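Local coordinates for protein cytochrome c-555 (Chlorobium tepidum, PDB 4J20) that carries electrons as a small monoheme c-type cytochrome of low redox potential in a green sulfur photosynthetic bacterium, its exact role in photosynthesis being unsettled, at residues A[10-13]-A[14-18]; A[47-50]-A[51-55]; A[34-37]-A[38-42]. The protein carries 2 engineered substitutions. All blocks are in the same frame, centred on the assembly; numbering follows the deposited sequence. Where two conformers were deposited one is given.

Interaction 1: residues A[10-13]-A[14-18]; sequences ATYD and ASCAT. With HEB (heme b/c), chain I.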
loop_
_atom_site.group_PDB
_atom_site.type_symbol
_atom_site.label_atom_id
_atom_site.label_comp_id
_atom_site.label_asym_id
_atom_site.label_seq_id
_atom_site.Cartn_x
_atom_site.Cartn_y
_atom_site.Cartn_z
ATOM N N ALA A 10 0.181 -8.260 -8.773
ATOM C CA ALA A 10 -1.066 -8.998 -8.897
ATOM C C ALA A 10 -1.988 -8.658 -7.725
ATOM O O ALA A 10 -3.218 -8.475 -7.912
ATOM C CB ALA A 10 -0.818 -10.521 -8.950
ATOM N N THR A 11 -1.438 -8.580 -6.510
ATOM C CA THR A 11 -2.246 -8.247 -5.343
ATOM C C THR A 11 -2.692 -6.799 -5.431
ATOM O O THR A 11 -3.839 -6.478 -5.148
ATOM C CB THR A 11 -1.498 -8.533 -4.045
ATOM O OG1 THR A 11 -1.345 -9.951 -3.921
ATOM C CG2 THR A 11 -2.251 -8.055 -2.849
ATOM N N TYR A 12 -1.784 -5.921 -5.836
ATOM C CA TYR A 12 -2.124 -4.510 -5.932
ATOM C C TYR A 12 -3.303 -4.344 -6.891
ATOM O O TYR A 12 -4.295 -3.648 -6.569
ATOM C CB TYR A 12 -0.928 -3.704 -6.465
ATOM C CG TYR A 12 -1.330 -2.276 -6.752
ATOM C CD1 TYR A 12 -1.535 -1.385 -5.700
ATOM C CD2 TYR A 12 -1.597 -1.834 -8.033
ATOM C CE1 TYR A 12 -1.995 -0.082 -5.928
ATOM C CE2 TYR A 12 -2.071 -0.535 -8.252
ATOM C CZ TYR A 12 -2.269 0.302 -7.185
ATOM O OH TYR A 12 -2.745 1.596 -7.380
ATOM N N ASP A 13 -3.223 -4.926 -8.073
ATOM C CA ASP A 13 -4.264 -4.746 -9.056
ATOM C C ASP A 13 -5.609 -5.241 -8.548
ATOM O O ASP A 13 -6.662 -4.591 -8.784
ATOM C CB ASP A 13 -3.929 -5.497 -10.346
ATOM C CG ASP A 13 -2.811 -4.849 -11.144
ATOM O OD1 ASP A 13 -2.466 -3.662 -10.918
ATOM O OD2 ASP A 13 -2.249 -5.582 -11.998
ATOM N N ALA A 14 -5.618 -6.372 -7.855
ATOM C CA ALA A 14 -6.877 -6.984 -7.447
ATOM C C ALA A 14 -7.465 -6.423 -6.159
ATOM O O ALA A 14 -8.695 -6.434 -5.998
ATOM C CB ALA A 14 -6.692 -8.469 -7.305
ATOM N N SER A 15 -6.621 -5.897 -5.272
ATOM C CA SER A 15 -7.068 -5.618 -3.917
ATOM C C SER A 15 -6.773 -4.197 -3.445
ATOM O O SER A 15 -7.237 -3.841 -2.348
ATOM C CB SER A 15 -6.443 -6.608 -2.932
ATOM O OG SER A 15 -6.924 -7.928 -3.163
ATOM N N CYS A 16 -5.996 -3.416 -4.172
ATOM C CA CYS A 16 -5.500 -2.155 -3.658
ATOM C C CYS A 16 -5.780 -1.017 -4.606
ATOM O O CYS A 16 -6.045 0.123 -4.156
ATOM C CB CYS A 16 -3.990 -2.268 -3.368
ATOM S SG CYS A 16 -3.468 -3.770 -2.511
ATOM N N ALA A 17 -5.629 -1.248 -5.897
ATOM C CA ALA A 17 -5.866 -0.219 -6.904
ATOM C C ALA A 17 -7.242 0.379 -6.766
ATOM O O ALA A 17 -7.441 1.543 -7.104
ATOM C CB ALA A 17 -5.679 -0.854 -8.285
ATOM N N THR A 18 -8.219 -0.393 -6.322
ATOM C CA THR A 18 -9.546 0.132 -6.247
ATOM C C THR A 18 -9.591 1.471 -5.497
ATOM O O THR A 18 -10.333 2.372 -5.889
ATOM C CB THR A 18 -10.498 -0.897 -5.642
ATOM O OG1 THR A 18 -11.835 -0.382 -5.675
ATOM C CG2 THR A 18 -10.089 -1.224 -4.249
HETATM FE FE HEB I . -4.259 1.648 1.384
HETATM C CHA HEB I . -2.765 4.238 2.997
HETATM C CHB HEB I . -1.219 0.095 1.059
HETATM C CHC HEB I . -5.765 -1.023 -0.070
HETATM C CHD HEB I . -7.238 3.297 1.445
HETATM N NA HEB I . -2.372 2.071 1.943
HETATM C C1A HEB I . -1.934 3.233 2.583
HETATM C C2A HEB I . -0.505 3.162 2.720
HETATM C C3A HEB I . -0.094 2.031 2.158
HETATM C C4A HEB I . -1.244 1.338 1.670
HETATM C CMA HEB I . 1.330 1.509 2.047
HETATM C CAA HEB I . 0.337 4.268 3.356
HETATM C CBA HEB I . 0.759 3.896 4.781
HETATM C CGA HEB I . 1.517 4.976 5.513
HETATM O O1A HEB I . 1.649 6.134 5.019
HETATM O O2A HEB I . 1.948 4.664 6.653
HETATM N NB HEB I . -3.626 -0.106 0.628
HETATM C C1B HEB I . -2.322 -0.595 0.618
HETATM C C2B HEB I . -2.306 -1.936 0.115
HETATM C C3B HEB I . -3.569 -2.246 -0.225
HETATM C C4B HEB I . -4.420 -1.126 0.103
HETATM C CMB HEB I . -1.025 -2.710 -0.065
HETATM C CAB HEB I . -4.126 -3.514 -0.825
HETATM C CBB HEB I . -3.723 -4.778 -0.051
HETATM N NC HEB I . -6.120 1.257 0.780
HETATM C C1C HEB I . -6.552 0.066 0.220
HETATM C C2C HEB I . -7.970 0.133 -0.033
HETATM C C3C HEB I . -8.367 1.358 0.330
HETATM C C4C HEB I . -7.254 2.049 0.883
HETATM C CMC HEB I . -8.742 -0.981 -0.740
HETATM C CAC HEB I . -9.750 1.989 0.198
HETATM C CBC HEB I . -10.904 1.256 0.879
HETATM N ND HEB I . -4.877 3.426 2.100
HETATM C C1D HEB I . -6.173 3.923 2.032
HETATM C C2D HEB I . -6.237 5.224 2.603
HETATM C C3D HEB I . -4.899 5.512 3.069
HETATM C C4D HEB I . -4.103 4.365 2.727
HETATM C CMD HEB I . -7.430 6.136 2.740
HETATM C CAD HEB I . -4.410 6.781 3.746
HETATM C CBD HEB I . -4.625 6.795 5.277
HETATM C CGD HEB I . -4.098 8.044 5.868
HETATM O O1D HEB I . -2.879 8.262 5.779
HETATM O O2D HEB I . -4.851 8.843 6.369
HETATM O O HOH W 1 -8.283 -3.203 -6.869
#
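Y12 O accepts two backbone hydrogen bonds where helix 5-15 breaks off, from A17 N at 2.8 Å and from C16 N at 2.9 Å. The two donors come from opposite faces of its carbonyl plane, and the bond from A17 N is the straighter, 162° at the hydrogen. One residue back, T11 O accepts S15 N at 2.8 Å, and A14 N closes a longer helical bond on A10 O. A water bridges the break, donating a hydrogen bond to D13 O and accepting one from T18 N. The carboxylate of D13 forms a salt bridge with K9.

The apolar contacts centre on the Y12 ring. With CG anti to the backbone N (chi1 172°), the ring lies along the turn that follows: CD1 meets C16 CB at 3.5 Å and CE2 meets A17 CB at 3.6 Å, while A17 N sits over one face, toward the rim. Beyond the turn, the same ring packs on Y82 and M83 of helix 73-85. T18 CG2 adds a van der Waals contact of 3.8 Å to the heme methyl CMC.

The third kind of link is covalent, C16 SG being bonded to heme CAB at 1.8 Å. This is the opening of the CXXCH heme-attachment motif of c-type cytochromes, C16, A17, T18, C19 and H20, with H20 the expected axial ligand of the iron, set directly behind the N-terminal helix.

Interaction 2: residues A[47-50]-A[51-55]; sequences LVSK and SIKGY. With HEB (heme b/c), chain I.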
loop_
_atom_site.group_PDB
_atom_site.type_symbol
_atom_site.label_atom_id
_atom_site.label_comp_id
_atom_site.label_asym_id
_atom_site.label_seq_id
_atom_site.Cartn_x
_atom_site.Cartn_y
_atom_site.Cartn_z
ATOM N N LEU A 47 5.430 0.896 6.737
ATOM C CA LEU A 47 4.360 0.919 5.748
ATOM C C LEU A 47 3.604 -0.406 5.703
ATOM O O LEU A 47 2.372 -0.427 5.613
ATOM C CB LEU A 47 4.918 1.246 4.341
ATOM C CG LEU A 47 5.458 2.655 4.160
ATOM C CD1 LEU A 47 6.083 2.834 2.807
ATOM C CD2 LEU A 47 4.366 3.685 4.351
ATOM N N VAL A 48 4.343 -1.491 5.663
ATOM C CA VAL A 48 3.723 -2.812 5.596
ATOM C C VAL A 48 2.939 -3.113 6.891
ATOM O O VAL A 48 1.819 -3.656 6.837
ATOM C CB VAL A 48 4.764 -3.887 5.271
ATOM C CG1 VAL A 48 4.099 -5.275 5.310
ATOM C CG2 VAL A 48 5.397 -3.616 3.898
ATOM N N SER A 49 3.503 -2.786 8.056
ATOM C CA SER A 49 2.800 -3.041 9.306
ATOM C C SER A 49 1.482 -2.289 9.355
ATOM O O SER A 49 0.424 -2.841 9.759
ATOM C CB SER A 49 3.656 -2.616 10.494
ATOM O OG SER A 49 2.911 -2.763 11.699
ATOM N N LYS A 50 1.491 -1.030 8.945
ATOM C CA LYS A 50 0.258 -0.257 8.986
ATOM C C LYS A 50 -0.728 -0.780 7.959
ATOM O O LYS A 50 -1.960 -0.709 8.187
ATOM C CB LYS A 50 0.558 1.215 8.770
ATOM C CG LYS A 50 1.260 1.844 10.009
ATOM C CD LYS A 50 1.750 3.265 9.755
ATOM C CE LYS A 50 0.610 4.264 9.623
ATOM N NZ LYS A 50 1.150 5.614 9.239
ATOM N N SER A 51 -0.226 -1.339 6.855
ATOM C CA SER A 51 -1.097 -1.876 5.822
ATOM C C SER A 51 -1.742 -3.170 6.279
ATOM O O SER A 51 -2.900 -3.449 5.917
ATOM C CB SER A 51 -0.354 -2.115 4.513
ATOM O OG SER A 51 0.092 -0.861 4.006
ATOM N N ILE A 52 -1.005 -4.007 7.016
ATOM C CA ILE A 52 -1.557 -5.285 7.497
ATOM C C ILE A 52 -2.513 -5.017 8.648
ATOM O O ILE A 52 -3.533 -5.667 8.761
ATOM C CB ILE A 52 -0.407 -6.195 7.974
ATOM C CG1 ILE A 52 0.363 -6.716 6.749
ATOM C CG2 ILE A 52 -0.919 -7.337 8.869
ATOM C CD1 ILE A 52 1.805 -7.240 7.157
ATOM N N LYS A 53 -2.180 -4.085 9.523
ATOM C CA LYS A 53 -3.002 -3.827 10.721
ATOM C C LYS A 53 -4.214 -2.937 10.474
ATOM O O LYS A 53 -5.239 -3.057 11.152
ATOM C CB LYS A 53 -2.135 -3.267 11.836
ATOM C CG LYS A 53 -1.178 -4.317 12.314
ATOM C CD LYS A 53 -0.270 -3.833 13.428
ATOM C CE LYS A 53 0.694 -4.942 13.871
ATOM N NZ LYS A 53 -0.004 -6.243 14.030
ATOM N N GLY A 54 -4.104 -2.071 9.472
ATOM C CA GLY A 54 -5.100 -1.028 9.225
ATOM C C GLY A 54 -4.864 0.158 10.095
ATOM O O GLY A 54 -4.353 -0.001 11.242
ATOM N N TYR A 55 -5.292 1.338 9.653
ATOM C CA TYR A 55 -5.219 2.509 10.515
ATOM C C TYR A 55 -6.039 3.608 9.894
ATOM O O TYR A 55 -6.405 3.543 8.727
ATOM C CB TYR A 55 -3.763 2.978 10.702
ATOM C CG TYR A 55 -3.194 3.713 9.512
ATOM C CD1 TYR A 55 -3.011 5.091 9.528
ATOM C CD2 TYR A 55 -2.815 3.041 8.363
ATOM C CE1 TYR A 55 -2.473 5.760 8.432
ATOM C CE2 TYR A 55 -2.268 3.720 7.297
ATOM C CZ TYR A 55 -2.090 5.029 7.328
ATOM O OH TYR A 55 -1.558 5.688 6.216
HETATM FE FE HEB I . -4.259 1.648 1.384
HETATM C CHA HEB I . -2.765 4.238 2.997
HETATM C CHB HEB I . -1.219 0.095 1.059
HETATM C CHC HEB I . -5.765 -1.023 -0.070
HETATM C CHD HEB I . -7.238 3.297 1.445
HETATM N NA HEB I . -2.372 2.071 1.943
HETATM C C1A HEB I . -1.934 3.233 2.583
HETATM C C2A HEB I . -0.505 3.162 2.720
HETATM C C3A HEB I . -0.094 2.031 2.158
HETATM C C4A HEB I . -1.244 1.338 1.670
HETATM C CMA HEB I . 1.330 1.509 2.047
HETATM C CAA HEB I . 0.337 4.268 3.356
HETATM C CBA HEB I . 0.759 3.896 4.781
HETATM C CGA HEB I . 1.517 4.976 5.513
HETATM O O1A HEB I . 1.649 6.134 5.019
HETATM O O2A HEB I . 1.948 4.664 6.653
HETATM N NB HEB I . -3.626 -0.106 0.628
HETATM C C1B HEB I . -2.322 -0.595 0.618
HETATM C C2B HEB I . -2.306 -1.936 0.115
HETATM C C3B HEB I . -3.569 -2.246 -0.225
HETATM C C4B HEB I . -4.420 -1.126 0.103
HETATM C CMB HEB I . -1.025 -2.710 -0.065
HETATM C CAB HEB I . -4.126 -3.514 -0.825
HETATM C CBB HEB I . -3.723 -4.778 -0.051
HETATM N NC HEB I . -6.120 1.257 0.780
HETATM C C1C HEB I . -6.552 0.066 0.220
HETATM C C2C HEB I . -7.970 0.133 -0.033
HETATM C C3C HEB I . -8.367 1.358 0.330
HETATM C C4C HEB I . -7.254 2.049 0.883
HETATM C CMC HEB I . -8.742 -0.981 -0.740
HETATM C CAC HEB I . -9.750 1.989 0.198
HETATM C CBC HEB I . -10.904 1.256 0.879
HETATM N ND HEB I . -4.877 3.426 2.100
HETATM C C1D HEB I . -6.173 3.923 2.032
HETATM C C2D HEB I . -6.237 5.224 2.603
HETATM C C3D HEB I . -4.899 5.512 3.069
HETATM C C4D HEB I . -4.103 4.365 2.727
HETATM C CMD HEB I . -7.430 6.136 2.740
HETATM C CAD HEB I . -4.410 6.781 3.746
HETATM C CBD HEB I . -4.625 6.795 5.277
HETATM C CGD HEB I . -4.098 8.044 5.868
HETATM O O1D HEB I . -2.879 8.262 5.779
HETATM O O2D HEB I . -4.851 8.843 6.369
#
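L47 O is gripped twice by S51, through OG at 2.8 Å and through the backbone N at 3.0 Å, the two donors reaching it from opposite faces of the carbonyl plane. The hydroxyl is turned back onto the helix because OG lies beside its own backbone N, anti to the carbonyl carbon (chi1 -64°). Its proton is thereby spent inside the preceding turn, although OG also stands close to the heme methyl CMA. Further along the helix, I52 N bonds to V48 O and K53 N to S49 O. The last of the series runs from G54 N to K50 O at 2.8 Å, with the donor above the carbonyl plane; G54 has positive phi and takes the chain out of the helix into strand 55-56, where Y55 pairs through its backbone with M62, the predicted axial ligand.

K50 and Y55 meet across this helix end, which lines the propionate side of the heme pocket. In one of two modelled conformers, the lysine chain bends at chi3 and lays CE over the centre of the tyrosine ring, 3.5 Å from the centroid and 6° off the normal, a CH-pi contact. NZ is still over that face, 4.1 Å from the centroid and 27° off the normal, in a cation-pi contact, and K50 NZ gives a hydrogen bond of 2.9 Å to heme O2A. Elsewhere on the helix V48 CG1 touches I52 CD1 at 3.5 Å, whereas L47 CD2 lies against the carboxyl carbon CGA of the same propionate.

In this conformer the ammonium would probably offset part of the propionate's charge and favour its ionised form, while the ring may favour this course of the lysine chain.

Interaction 3: residues A[34-37]-A[38-42]; sequences AAWA and PRIAQ. With HEB (heme b/c), chain I.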
loop_
_atom_site.group_PDB
_atom_site.type_symbol
_atom_site.label_atom_id
_atom_site.label_comp_id
_atom_site.label_asym_id
_atom_site.label_seq_id
_atom_site.Cartn_x
_atom_site.Cartn_y
_atom_site.Cartn_z
ATOM N N ALA A 34 4.394 13.698 -4.197
ATOM C CA ALA A 34 4.304 14.502 -2.977
ATOM C C ALA A 34 3.548 13.745 -1.921
ATOM O O ALA A 34 3.885 13.836 -0.737
ATOM C CB ALA A 34 3.670 15.872 -3.249
ATOM N N ALA A 35 2.529 13.009 -2.318
ATOM C CA ALA A 35 1.724 12.266 -1.331
ATOM C C ALA A 35 2.603 11.181 -0.713
ATOM O O ALA A 35 2.495 10.876 0.501
ATOM C CB ALA A 35 0.524 11.640 -1.961
ATOM N N TRP A 36 3.448 10.541 -1.522
ATOM C CA TRP A 36 4.208 9.398 -1.060
ATOM C C TRP A 36 5.522 9.754 -0.361
ATOM O O TRP A 36 6.019 8.917 0.395
ATOM C CB TRP A 36 4.416 8.369 -2.182
ATOM C CG TRP A 36 3.175 7.564 -2.370
ATOM C CD1 TRP A 36 2.162 7.791 -3.263
ATOM C CD2 TRP A 36 2.793 6.411 -1.595
ATOM N NE1 TRP A 36 1.162 6.846 -3.092
ATOM C CE2 TRP A 36 1.537 5.978 -2.077
ATOM C CE3 TRP A 36 3.419 5.703 -0.568
ATOM C CZ2 TRP A 36 0.875 4.888 -1.528
ATOM C CZ3 TRP A 36 2.753 4.625 -0.002
ATOM C CH2 TRP A 36 1.498 4.219 -0.488
ATOM N N ALA A 37 6.113 10.914 -0.593
ATOM C CA ALA A 37 7.464 11.130 -0.085
ATOM C C ALA A 37 7.602 10.939 1.448
ATOM O O ALA A 37 8.523 10.250 1.872
ATOM C CB ALA A 37 7.982 12.522 -0.549
ATOM N N PRO A 38 6.749 11.572 2.267
ATOM C CA PRO A 38 6.957 11.390 3.699
ATOM C C PRO A 38 6.543 9.977 4.136
ATOM O O PRO A 38 7.037 9.476 5.156
ATOM C CB PRO A 38 6.020 12.411 4.336
ATOM C CG PRO A 38 5.056 12.761 3.300
ATOM C CD PRO A 38 5.684 12.548 1.969
ATOM N N ARG A 39 5.685 9.285 3.357
ATOM C CA ARG A 39 5.271 7.937 3.700
ATOM C C ARG A 39 6.421 6.982 3.458
ATOM O O ARG A 39 6.729 6.126 4.297
ATOM C CB ARG A 39 4.044 7.557 2.858
ATOM C CG ARG A 39 2.841 8.474 3.103
ATOM C CD ARG A 39 1.686 8.066 2.224
ATOM N NE ARG A 39 0.539 8.997 2.385
ATOM C CZ ARG A 39 -0.417 8.886 3.308
ATOM N NH1 ARG A 39 -0.420 7.889 4.162
ATOM N NH2 ARG A 39 -1.410 9.765 3.325
ATOM N N ILE A 40 7.093 7.114 2.322
ATOM C CA ILE A 40 8.252 6.303 1.993
ATOM C C ILE A 40 9.328 6.445 3.071
ATOM O O ILE A 40 10.022 5.473 3.405
ATOM C CB ILE A 40 8.733 6.659 0.567
ATOM C CG1 ILE A 40 7.695 6.163 -0.454
ATOM C CG2 ILE A 40 10.106 6.064 0.283
ATOM C CD1 ILE A 40 7.906 6.583 -1.890
ATOM N N ALA A 41 9.488 7.648 3.609
ATOM C CA ALA A 41 10.506 7.891 4.637
ATOM C C ALA A 41 10.211 7.122 5.934
ATOM O O ALA A 41 11.138 6.933 6.744
ATOM C CB ALA A 41 10.662 9.391 4.914
ATOM N N GLN A 42 8.985 6.664 6.148
ATOM C CA GLN A 42 8.689 5.840 7.295
ATOM C C GLN A 42 9.385 4.506 7.202
ATOM O O GLN A 42 9.499 3.810 8.214
ATOM C CB GLN A 42 7.199 5.617 7.468
ATOM C CG GLN A 42 6.420 6.869 7.760
ATOM C CD GLN A 42 4.993 6.580 7.879
ATOM O OE1 GLN A 42 4.343 6.242 6.889
ATOM N NE2 GLN A 42 4.480 6.612 9.096
HETATM FE FE HEB I . -4.259 1.648 1.384
HETATM C CHA HEB I . -2.765 4.238 2.997
HETATM C CHB HEB I . -1.219 0.095 1.059
HETATM C CHC HEB I . -5.765 -1.023 -0.070
HETATM C CHD HEB I . -7.238 3.297 1.445
HETATM N NA HEB I . -2.372 2.071 1.943
HETATM C C1A HEB I . -1.934 3.233 2.583
HETATM C C2A HEB I . -0.505 3.162 2.720
HETATM C C3A HEB I . -0.094 2.031 2.158
HETATM C C4A HEB I . -1.244 1.338 1.670
HETATM C CMA HEB I . 1.330 1.509 2.047
HETATM C CAA HEB I . 0.337 4.268 3.356
HETATM C CBA HEB I . 0.759 3.896 4.781
HETATM C CGA HEB I . 1.517 4.976 5.513
HETATM O O1A HEB I . 1.649 6.134 5.019
HETATM O O2A HEB I . 1.948 4.664 6.653
HETATM N NB HEB I . -3.626 -0.106 0.628
HETATM C C1B HEB I . -2.322 -0.595 0.618
HETATM C C2B HEB I . -2.306 -1.936 0.115
HETATM C C3B HEB I . -3.569 -2.246 -0.225
HETATM C C4B HEB I . -4.420 -1.126 0.103
HETATM C CMB HEB I . -1.025 -2.710 -0.065
HETATM C CAB HEB I . -4.126 -3.514 -0.825
HETATM C CBB HEB I . -3.723 -4.778 -0.051
HETATM N NC HEB I . -6.120 1.257 0.780
HETATM C C1C HEB I . -6.552 0.066 0.220
HETATM C C2C HEB I . -7.970 0.133 -0.033
HETATM C C3C HEB I . -8.367 1.358 0.330
HETATM C C4C HEB I . -7.254 2.049 0.883
HETATM C CMC HEB I . -8.742 -0.981 -0.740
HETATM C CAC HEB I . -9.750 1.989 0.198
HETATM C CBC HEB I . -10.904 1.256 0.879
HETATM N ND HEB I . -4.877 3.426 2.100
HETATM C C1D HEB I . -6.173 3.923 2.032
HETATM C C2D HEB I . -6.237 5.224 2.603
HETATM C C3D HEB I . -4.899 5.512 3.069
HETATM C C4D HEB I . -4.103 4.365 2.727
HETATM C CMD HEB I . -7.430 6.136 2.740
HETATM C CAD HEB I . -4.410 6.781 3.746
HETATM C CBD HEB I . -4.625 6.795 5.277
HETATM C CGD HEB I . -4.098 8.044 5.868
HETATM O O1D HEB I . -2.879 8.262 5.779
HETATM O O2D HEB I . -4.851 8.843 6.369
#
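W36 and R39, one helical turn apart, cross obliquely, the indole and guanidinium planes 59° apart. R39 CD lies over one face of the indole, offset toward the rim, and R39 CB approaches W36 CE3 to 3.9 Å. The far corner of the indole reaches the heme: CMA lies at the ring edge, near its plane, 3.7 Å from CH2. W36 CB also meets I40 CD1 at 3.9 Å. In the backbone, I40 N makes an almost straight bond to W36 O, 2.8 Å and 172° at the hydrogen, whereas P38 has no N-H to give to the turn before it and the helix kinks there.

Helix 33-40 thus contributes W36 and R39 to the propionate side of the heme pocket. The arginine chain runs extended from CG to NE, which carries the guanidinium across to both propionates. R39 NH1 bonds to heme O1A at 2.8 Å. The same R39 NH1 bonds to heme O1D at 3.0 Å, and NH2 adds a longer bond to O1D. O1A lies at the edge of the guanidinium, near its plane, and so does A35 O, to which NE makes a weak bond. With an alanine here, O1A and O1D would probably be left without the cationic group they share, and the CD contact over the indole would be lost.

One positive group bridging two carboxylates would probably ease their mutual repulsion, while the bonds from NH1 and NH2, with the weak one from NE, probably restrict its rotation.

In the fold
All three contacts are local, each within a turn or two of helix, and each touches the heme. Interactions 1 and 2 are partly buried; interaction 3 lies at the surface, on the opposite side of the chain's centre from interaction 1, their centres about 20 Å apart. Interaction 1 anchors the macrocycle covalently, whereas 47-55 and 34-42 meet its propionates with cationic side chains. Those two adjoin: the hydroxyl of Y55 makes a weak hydrogen bond with R39, and L47 packs on the backbone of R39. Helix 73-85 receives side chains from all three, so helices 5-15, 33-40 and 44-53 share a common neighbour.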